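Putative trimethylamine methyltransferase (Rhizobium meliloti, PDB 4YYC) is a putative member of the trimethylamine methyltransferase family that probably transfers methyl groups. Local coordinates at residues Ile244-Pro249 / Leu294-Ala299; Pro274-Gly279 / Ala287-Gln292. One frame throughout, in Å; residues are numbered along the deposited sequence.

Both contacts use helix 286-307 and pin it to neighbouring strands of one sheet: contact 1 reaches the end of strand 240-245 and the loop after it, contact 2 the end of strand 269-277. Their centres lie about 10 Å apart, and contact 2 is nested inside the loop of chain that contact 1 closes. They touch directly. Ser248 OG sits 3.1 Å from Phe275 N, a probable hydrogen bond from the loop after strand 240-245 to strand 269-277, and Pro249 CB packs 3.5 Å from Gln292 NE2. An unidentified ligand, probably from the crystallisation liquor, is bound by Asn245 ND2; it lies about 9 Å from the side chain of Ser248 and equally from that of Ile276.

Contact 1: residues Ile244-Pro249 / Leu294-Ala299; sequences INANSP and LAEVLA
Ser248 and Glu296 meet through the same first torsion: OG of the serine (chi1 -51°) and CG of the glutamate (chi1 -67°) each stand anti to the carbonyl carbon, beside the backbone N. From CG the glutamate runs on fully extended, carrying its carboxylate from helix 286-307 to the loop that follows strand 240-245. The setting is consistent with the TIM barrel of this family, with an outer helix reaching in to the end of a barrel strand. Ser248 OG donates to Glu296 OE1 at 2.6 Å, arriving at the syn lone pair, on the side of the other oxygen. Behind the hydroxyl, Ser248 CB rests 3.4 Å from Glu296 OE2, so the serine touches both carboxylate oxygens. Ala246 points its methyl at the same group, with CB 3.5 Å from Glu296 OE1. The second oxygen has partners just beyond the two segments, since OE2 accepts from Met250 N and from Gln292 NE2. Three hydrogen bonds therefore satisfy this buried carboxylate and should restrain its rotation. The chain turns through a cis peptide between Ser248 and Pro249, and Pro249 also packs on Ser443 of the second subunit. The CB of Pro249 is directed away from the helix, yet Pro249 CA itself rests 3.4 Å from Glu296 OE2.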
loop_
_atom_site.group_PDB
_atom_site.type_symbol
_atom_site.label_atom_id
_atom_site.label_comp_id
_atom_site.label_asym_id
_atom_site.label_seq_id
_atom_site.Cartn_x
_atom_site.Cartn_y
_atom_site.Cartn_z
ATOM N N ILE A 244 -3.302 -26.861 1.832
ATOM C CA ILE A 244 -2.323 -27.953 1.909
ATOM C C ILE A 244 -0.949 -27.308 2.142
ATOM O O ILE A 244 -0.271 -26.892 1.181
ATOM C CB ILE A 244 -2.333 -28.839 0.634
ATOM C CG1 ILE A 244 -3.759 -29.364 0.341
ATOM C CG2 ILE A 244 -1.280 -29.954 0.771
ATOM C CD1 ILE A 244 -4.341 -30.269 1.417
ATOM N N ASN A 245 -0.561 -27.137 3.397
ATOM C CA ASN A 245 0.721 -26.553 3.682
ATOM C C ASN A 245 1.877 -27.526 3.488
ATOM O O ASN A 245 1.729 -28.731 3.714
ATOM C CB ASN A 245 0.774 -26.018 5.095
ATOM C CG ASN A 245 -0.121 -24.808 5.301
ATOM O OD1 ASN A 245 -1.112 -24.889 6.031
ATOM N ND2 ASN A 245 0.228 -23.680 4.697
ATOM N N ALA A 246 3.015 -27.008 3.043
ATOM C CA ALA A 246 4.288 -27.669 3.212
ATOM C C ALA A 246 4.788 -27.332 4.596
ATOM O O ALA A 246 4.555 -26.215 5.108
ATOM C CB ALA A 246 5.311 -27.219 2.195
ATOM N N ASN A 247 5.496 -28.273 5.177
ATOM C CA ASN A 247 6.278 -28.042 6.379
ATOM C C ASN A 247 7.644 -27.540 5.940
ATOM O O ASN A 247 8.632 -28.249 5.921
ATOM C CB ASN A 247 6.382 -29.324 7.205
ATOM C CG ASN A 247 7.049 -29.091 8.539
ATOM O OD1 ASN A 247 7.251 -27.944 8.966
ATOM N ND2 ASN A 247 7.429 -30.182 9.203
ATOM N N SER A 248 7.684 -26.285 5.534
ATOM C CA SER A 248 8.894 -25.720 4.971
ATOM C C SER A 248 9.982 -25.714 6.057
ATOM O O SER A 248 9.641 -25.406 7.206
ATOM C CB SER A 248 8.616 -24.299 4.468
ATOM O OG SER A 248 7.458 -24.307 3.610
ATOM N N PRO A 249 11.244 -26.046 5.745
ATOM C CA PRO A 249 11.724 -26.263 4.364
ATOM C C PRO A 249 11.582 -27.704 3.846
ATOM O O PRO A 249 12.038 -28.646 4.477
ATOM C CB PRO A 249 13.212 -25.892 4.436
ATOM C CG PRO A 249 13.581 -26.141 5.883
ATOM C CD PRO A 249 12.351 -25.840 6.696
ATOM N N LEU A 294 9.415 -22.149 -4.974
ATOM C CA LEU A 294 9.088 -22.722 -6.264
ATOM C C LEU A 294 9.328 -24.235 -6.239
ATOM O O LEU A 294 8.521 -24.999 -6.785
ATOM C CB LEU A 294 9.867 -22.025 -7.395
ATOM C CG LEU A 294 9.631 -22.574 -8.800
ATOM C CD1 LEU A 294 8.153 -22.509 -9.174
ATOM C CD2 LEU A 294 10.492 -21.776 -9.788
ATOM N N ALA A 295 10.413 -24.678 -5.597
ATOM C CA ALA A 295 10.687 -26.136 -5.475
ATOM C C ALA A 295 9.577 -26.848 -4.710
ATOM O O ALA A 295 9.057 -27.867 -5.163
ATOM C CB ALA A 295 12.043 -26.349 -4.798
ATOM N N GLU A 296 9.157 -26.288 -3.578
ATOM C CA GLU A 296 8.105 -26.891 -2.746
ATOM C C GLU A 296 6.784 -26.946 -3.520
ATOM O O GLU A 296 6.120 -27.969 -3.519
ATOM C CB GLU A 296 7.931 -26.137 -1.437
ATOM C CG GLU A 296 9.121 -26.246 -0.537
ATOM C CD GLU A 296 8.978 -25.529 0.779
ATOM O OE1 GLU A 296 7.874 -25.017 1.126
ATOM O OE2 GLU A 296 9.989 -25.453 1.521
ATOM N N VAL A 297 6.424 -25.853 -4.196
ATOM C CA VAL A 297 5.183 -25.850 -4.956
ATOM C C VAL A 297 5.218 -26.794 -6.131
ATOM O O VAL A 297 4.249 -27.517 -6.374
ATOM C CB VAL A 297 4.761 -24.405 -5.379
ATOM C CG1 VAL A 297 3.617 -24.482 -6.397
ATOM C CG2 VAL A 297 4.434 -23.557 -4.166
ATOM N N LEU A 298 6.323 -26.820 -6.867
ATOM C CA LEU A 298 6.407 -27.766 -7.973
ATOM C C LEU A 298 6.132 -29.205 -7.503
ATOM O O LEU A 298 5.373 -29.921 -8.146
ATOM C CB LEU A 298 7.777 -27.657 -8.676
ATOM C CG LEU A 298 7.968 -26.472 -9.621
ATOM C CD1 LEU A 298 9.424 -26.286 -9.974
ATOM C CD2 LEU A 298 7.155 -26.633 -10.898
ATOM N N ALA A 299 6.763 -29.622 -6.423
ATOM C CA ALA A 299 6.615 -30.998 -5.943
ATOM C C ALA A 299 5.191 -31.248 -5.436
ATOM O O ALA A 299 4.563 -32.237 -5.821
ATOM C CB ALA A 299 7.635 -31.262 -4.874
#

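Contact 2: residues Pro274-Gly279 / Ala287-Gln292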
loop_
_atom_site.group_PDB
_atom_site.type_symbol
_atom_site.label_atom_id
_atom_site.label_comp_id
_atom_site.label_asym_id
_atom_site.label_seq_id
_atom_site.Cartn_x
_atom_site.Cartn_y
_atom_site.Cartn_z
ATOM N N PRO A 274 3.757 -23.352 0.777
ATOM C CA PRO A 274 4.884 -23.171 1.669
ATOM C C PRO A 274 4.493 -22.256 2.829
ATOM O O PRO A 274 3.735 -21.297 2.630
ATOM C CB PRO A 274 5.926 -22.522 0.748
ATOM C CG PRO A 274 5.619 -23.124 -0.588
ATOM C CD PRO A 274 4.134 -23.200 -0.647
ATOM N N PHE A 275 4.988 -22.552 4.015
ATOM C CA PHE A 275 4.730 -21.737 5.194
ATOM C C PHE A 275 6.070 -21.248 5.711
ATOM O O PHE A 275 6.801 -22.001 6.373
ATOM C CB PHE A 275 4.006 -22.559 6.250
ATOM C CG PHE A 275 3.570 -21.749 7.439
ATOM C CD1 PHE A 275 2.363 -21.062 7.403
ATOM C CD2 PHE A 275 4.384 -21.624 8.541
ATOM C CE1 PHE A 275 1.960 -20.273 8.473
ATOM C CE2 PHE A 275 3.988 -20.844 9.640
ATOM C CZ PHE A 275 2.781 -20.177 9.593
ATOM N N ILE A 276 6.393 -20.008 5.380
ATOM C CA ILE A 276 7.744 -19.530 5.501
ATOM C C ILE A 276 7.873 -18.223 6.262
ATOM O O ILE A 276 7.125 -17.275 6.020
ATOM C CB ILE A 276 8.366 -19.410 4.128
ATOM C CG1 ILE A 276 8.720 -20.837 3.654
ATOM C CG2 ILE A 276 9.597 -18.532 4.065
ATOM C CD1 ILE A 276 9.018 -20.837 2.198
ATOM N N LEU A 277 8.791 -18.233 7.230
ATOM C CA LEU A 277 9.376 -17.030 7.769
ATOM C C LEU A 277 10.810 -16.993 7.243
ATOM O O LEU A 277 11.638 -17.855 7.603
ATOM C CB LEU A 277 9.371 -17.070 9.286
ATOM C CG LEU A 277 7.968 -17.179 9.909
ATOM C CD1 LEU A 277 8.135 -17.237 11.418
ATOM C CD2 LEU A 277 7.121 -15.986 9.489
ATOM N N SER A 278 11.127 -16.007 6.421
ATOM C CA SER A 278 12.444 -15.946 5.789
ATOM C C SER A 278 13.505 -15.762 6.855
ATOM O O SER A 278 13.332 -14.952 7.769
ATOM C CB SER A 278 12.523 -14.822 4.773
ATOM O OG SER A 278 11.766 -15.125 3.629
ATOM N N GLY A 279 14.602 -16.522 6.748
ATOM C CA GLY A 279 15.599 -16.575 7.817
ATOM C C GLY A 279 15.422 -17.735 8.778
ATOM O O GLY A 279 16.343 -18.097 9.521
ATOM N N ALA A 287 15.714 -13.910 -3.135
ATOM C CA ALA A 287 15.962 -14.876 -4.163
ATOM C C ALA A 287 16.021 -16.329 -3.648
ATOM O O ALA A 287 15.468 -17.228 -4.278
ATOM C CB ALA A 287 17.212 -14.575 -4.927
ATOM N N GLY A 288 16.657 -16.549 -2.505
ATOM C CA GLY A 288 16.712 -17.888 -1.939
ATOM C C GLY A 288 15.360 -18.392 -1.483
ATOM O O GLY A 288 15.043 -19.581 -1.669
ATOM N N THR A 289 14.574 -17.495 -0.895
ATOM C CA THR A 289 13.226 -17.811 -0.480
ATOM C C THR A 289 12.373 -18.203 -1.703
ATOM O O THR A 289 11.673 -19.206 -1.654
ATOM C CB THR A 289 12.600 -16.630 0.279
ATOM O OG1 THR A 289 13.286 -16.472 1.534
ATOM C CG2 THR A 289 11.121 -16.822 0.560
ATOM N N LEU A 290 12.423 -17.406 -2.764
ATOM C CA LEU A 290 11.671 -17.729 -3.974
ATOM C C LEU A 290 12.045 -19.080 -4.570
ATOM O O LEU A 290 11.203 -19.796 -5.075
ATOM C CB LEU A 290 11.862 -16.684 -5.069
ATOM C CG LEU A 290 11.059 -15.420 -4.853
ATOM C CD1 LEU A 290 11.470 -14.393 -5.875
ATOM C CD2 LEU A 290 9.554 -15.688 -4.915
ATOM N N THR A 291 13.342 -19.387 -4.610
ATOM C CA THR A 291 13.790 -20.645 -5.132
ATOM C C THR A 291 13.184 -21.802 -4.324
ATOM O O THR A 291 12.702 -22.796 -4.881
ATOM C CB THR A 291 15.329 -20.682 -5.059
ATOM O OG1 THR A 291 15.816 -19.609 -5.872
ATOM C CG2 THR A 291 15.854 -21.966 -5.531
ATOM N N GLN A 292 13.257 -21.688 -2.999
ATOM C CA GLN A 292 12.703 -22.755 -2.154
ATOM C C GLN A 292 11.188 -22.886 -2.329
ATOM O O GLN A 292 10.648 -23.987 -2.412
ATOM C CB GLN A 292 13.037 -22.532 -0.701
ATOM C CG GLN A 292 12.856 -23.784 0.144
ATOM C CD GLN A 292 13.024 -23.414 1.607
ATOM O OE1 GLN A 292 14.117 -23.131 2.032
ATOM N NE2 GLN A 292 11.929 -23.382 2.369
#
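The end of strand 269-277 runs past the early turns of helix 286-307, and the backbones come nearest at Ser278 and Thr289, whose CA atoms are 6.6 Å apart. Ser278 is modelled in two conformers; in one of them its OG is hydrogen-bonded to Thr289 OG1 at 2.9 Å, a bond that therefore need not always be made. Thr289 holds OG1 opposite its carbonyl carbon (chi1 -68°), where the same oxygen also bonds Thr285 O, one helical turn back, and Ser282 OG in the connecting loop. Its methyl faces the strand: CG2 of Thr289 lies 4.2 Å from CG2 of Ile276, the two side chains lying side by side and running opposite ways. The other branch of Ile276 brings CD1 to 3.9 Å from Gln292 NE2, an amide nitrogen that also donates to Met281 O. A valine here in place of Thr289 has no hydroxyl, and Ser282 OG and Thr285 O would probably each lose a hydrogen-bond partner, as would Ser278 OG in the conformer that meets it. Strand 269-277, helix 286-307 and the parallel strand 313-322 form a beta-alpha-beta crossover, the repeating element of a TIM barrel, and this contact packs its first strand against its helix.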